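Side-chain contact in DUF4393 domain-containing protein (PDB 3H35), which is of unknown function but belongs to the Abi_alpha family and may be linked to abortive infection, a bacterial defence against phage: residues Leu134-Ser139 with Leu155-Glu160. Numbering follows the deposited sequence.
Sequences LCEGDS and LSIRRE
Glu136 and Arg159 form a side-on, bidentate salt bridge that ties the last turn of helix 129-137 to strand 156-164, an inner strand of a four-stranded antiparallel sheet. The two hydrogen bonds run side by side, one to each carboxylate oxygen. Arg159 NH2 donates to Glu136 OE1 at 2.8 Å and almost dead straight, with an angle of 178° at the hydrogen. Arg159 NE meets Glu136 OE2, also at 2.8 Å. Both oxygens accept on their syn side, and the carboxylate sits at the edge of the guanidinium with the two planes only 22° apart. Two bonds to two different atoms hold these flat groups against rotation. The long side chains cross at about a right angle: Arg159, with CG anti to its own carbonyl carbon (chi1 -67°) and the chain extended from CG to NE, carries its guanidinium off the strand to the glutamate. Phe124 touches Arg159 as well, and Arg129 brings a like charge close to its NH1, which the carboxylate may partly offset.

Beyond the salt bridge the contact is slight: the Ile157 CG2 methyl lies 4.2 Å from Glu136 OE2, while the isoleucine also packs on Phe141 and Gln145 of helix 139-151, which links the two segments in the chain. Asp138 caps that helix at its start through a bond from Phe141 N to OD2.

Arg158, whose CB leaves the strand away from the helix, makes a second ion pair along its own strand: its NH2 gives a 2.7 Å hydrogen bond to Glu160 OE2, this time on the anti side of the carboxylate and in the plane of the guanidinium.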
# COMPACT_ATOMS: atom_id res chain seq x y z
N LEU A 134 11.86 19.66 16.30
CA LEU A 134 11.95 18.53 17.22
C LEU A 134 12.06 17.20 16.48
O LEU A 134 12.86 16.35 16.87
CB LEU A 134 10.73 18.46 18.14
CG LEU A 134 10.55 19.57 19.16
CD1 LEU A 134 9.22 19.31 19.86
CD2 LEU A 134 11.77 19.71 20.18
N CYS A 135 11.24 16.98 15.45
CA CYS A 135 11.32 15.73 14.72
C CYS A 135 12.65 15.56 14.00
O CYS A 135 13.23 14.47 13.98
CB CYS A 135 10.21 15.64 13.68
SG CYS A 135 8.59 15.38 14.38
N GLU A 136 13.11 16.63 13.35
CA GLU A 136 14.35 16.54 12.60
C GLU A 136 15.54 16.26 13.54
O GLU A 136 16.53 15.65 13.14
CB GLU A 136 14.57 17.80 11.77
CG GLU A 136 13.68 17.82 10.53
CD GLU A 136 13.42 19.20 9.95
OE1 GLU A 136 13.79 20.19 10.58
OE2 GLU A 136 12.80 19.31 8.87
N GLY A 137 15.41 16.65 14.80
CA GLY A 137 16.47 16.40 15.74
C GLY A 137 16.45 15.00 16.32
O GLY A 137 17.41 14.60 16.95
N ASP A 138 15.38 14.25 16.12
CA ASP A 138 15.31 12.95 16.72
C ASP A 138 16.39 11.99 16.19
O ASP A 138 16.57 11.83 14.98
CB ASP A 138 13.94 12.32 16.49
CG ASP A 138 13.83 10.96 17.14
OD1 ASP A 138 13.58 10.94 18.36
OD2 ASP A 138 14.00 9.94 16.46
N SER A 139 17.04 11.29 17.10
CA SER A 139 18.15 10.42 16.72
C SER A 139 17.72 9.19 15.88
O SER A 139 18.47 8.76 15.02
CB SER A 139 18.93 9.98 17.96
OG SER A 139 18.08 9.21 18.81
N LEU A 155 18.05 11.45 -1.63
CA LEU A 155 16.98 11.40 -0.61
C LEU A 155 16.75 12.78 -0.01
O LEU A 155 17.70 13.45 0.39
CB LEU A 155 17.40 10.48 0.54
CG LEU A 155 16.35 10.03 1.54
CD1 LEU A 155 15.42 8.99 0.88
CD2 LEU A 155 17.02 9.43 2.79
N SER A 156 15.50 13.18 0.09
CA SER A 156 15.21 14.46 0.73
C SER A 156 14.12 14.37 1.77
O SER A 156 13.16 13.55 1.66
CB SER A 156 14.82 15.52 -0.33
OG SER A 156 13.73 15.06 -1.10
N ILE A 157 14.25 15.24 2.76
CA ILE A 157 13.21 15.44 3.76
C ILE A 157 12.25 16.45 3.21
O ILE A 157 12.66 17.50 2.73
CB ILE A 157 13.72 16.07 5.05
CG1 ILE A 157 14.82 15.20 5.67
CG2 ILE A 157 12.54 16.26 6.04
CD1 ILE A 157 15.41 15.72 6.97
N ARG A 158 10.97 16.14 3.32
CA ARG A 158 9.96 17.12 3.06
C ARG A 158 9.06 17.24 4.26
O ARG A 158 8.55 16.24 4.76
CB ARG A 158 9.13 16.75 1.84
CG ARG A 158 8.19 17.85 1.44
CD ARG A 158 7.55 17.57 0.07
NE ARG A 158 6.77 18.71 -0.43
CZ ARG A 158 5.44 18.83 -0.36
NH1 ARG A 158 4.84 19.91 -0.86
NH2 ARG A 158 4.70 17.89 0.20
N ARG A 159 8.88 18.48 4.71
CA ARG A 159 7.99 18.79 5.79
C ARG A 159 6.54 18.82 5.29
O ARG A 159 6.19 19.55 4.39
CB ARG A 159 8.34 20.11 6.44
CG ARG A 159 9.69 20.12 7.18
CD ARG A 159 10.05 21.53 7.55
NE ARG A 159 11.14 21.59 8.51
CZ ARG A 159 11.53 22.70 9.11
NH1 ARG A 159 10.92 23.86 8.85
NH2 ARG A 159 12.51 22.65 9.99
N GLU A 160 5.73 17.98 5.92
CA GLU A 160 4.34 17.83 5.54
C GLU A 160 3.45 17.84 6.81
O GLU A 160 3.94 18.02 7.93
CB GLU A 160 4.19 16.55 4.72
CG GLU A 160 5.02 16.57 3.41
CD GLU A 160 4.86 15.32 2.56
OE1 GLU A 160 4.59 14.22 3.09
OE2 GLU A 160 5.01 15.44 1.33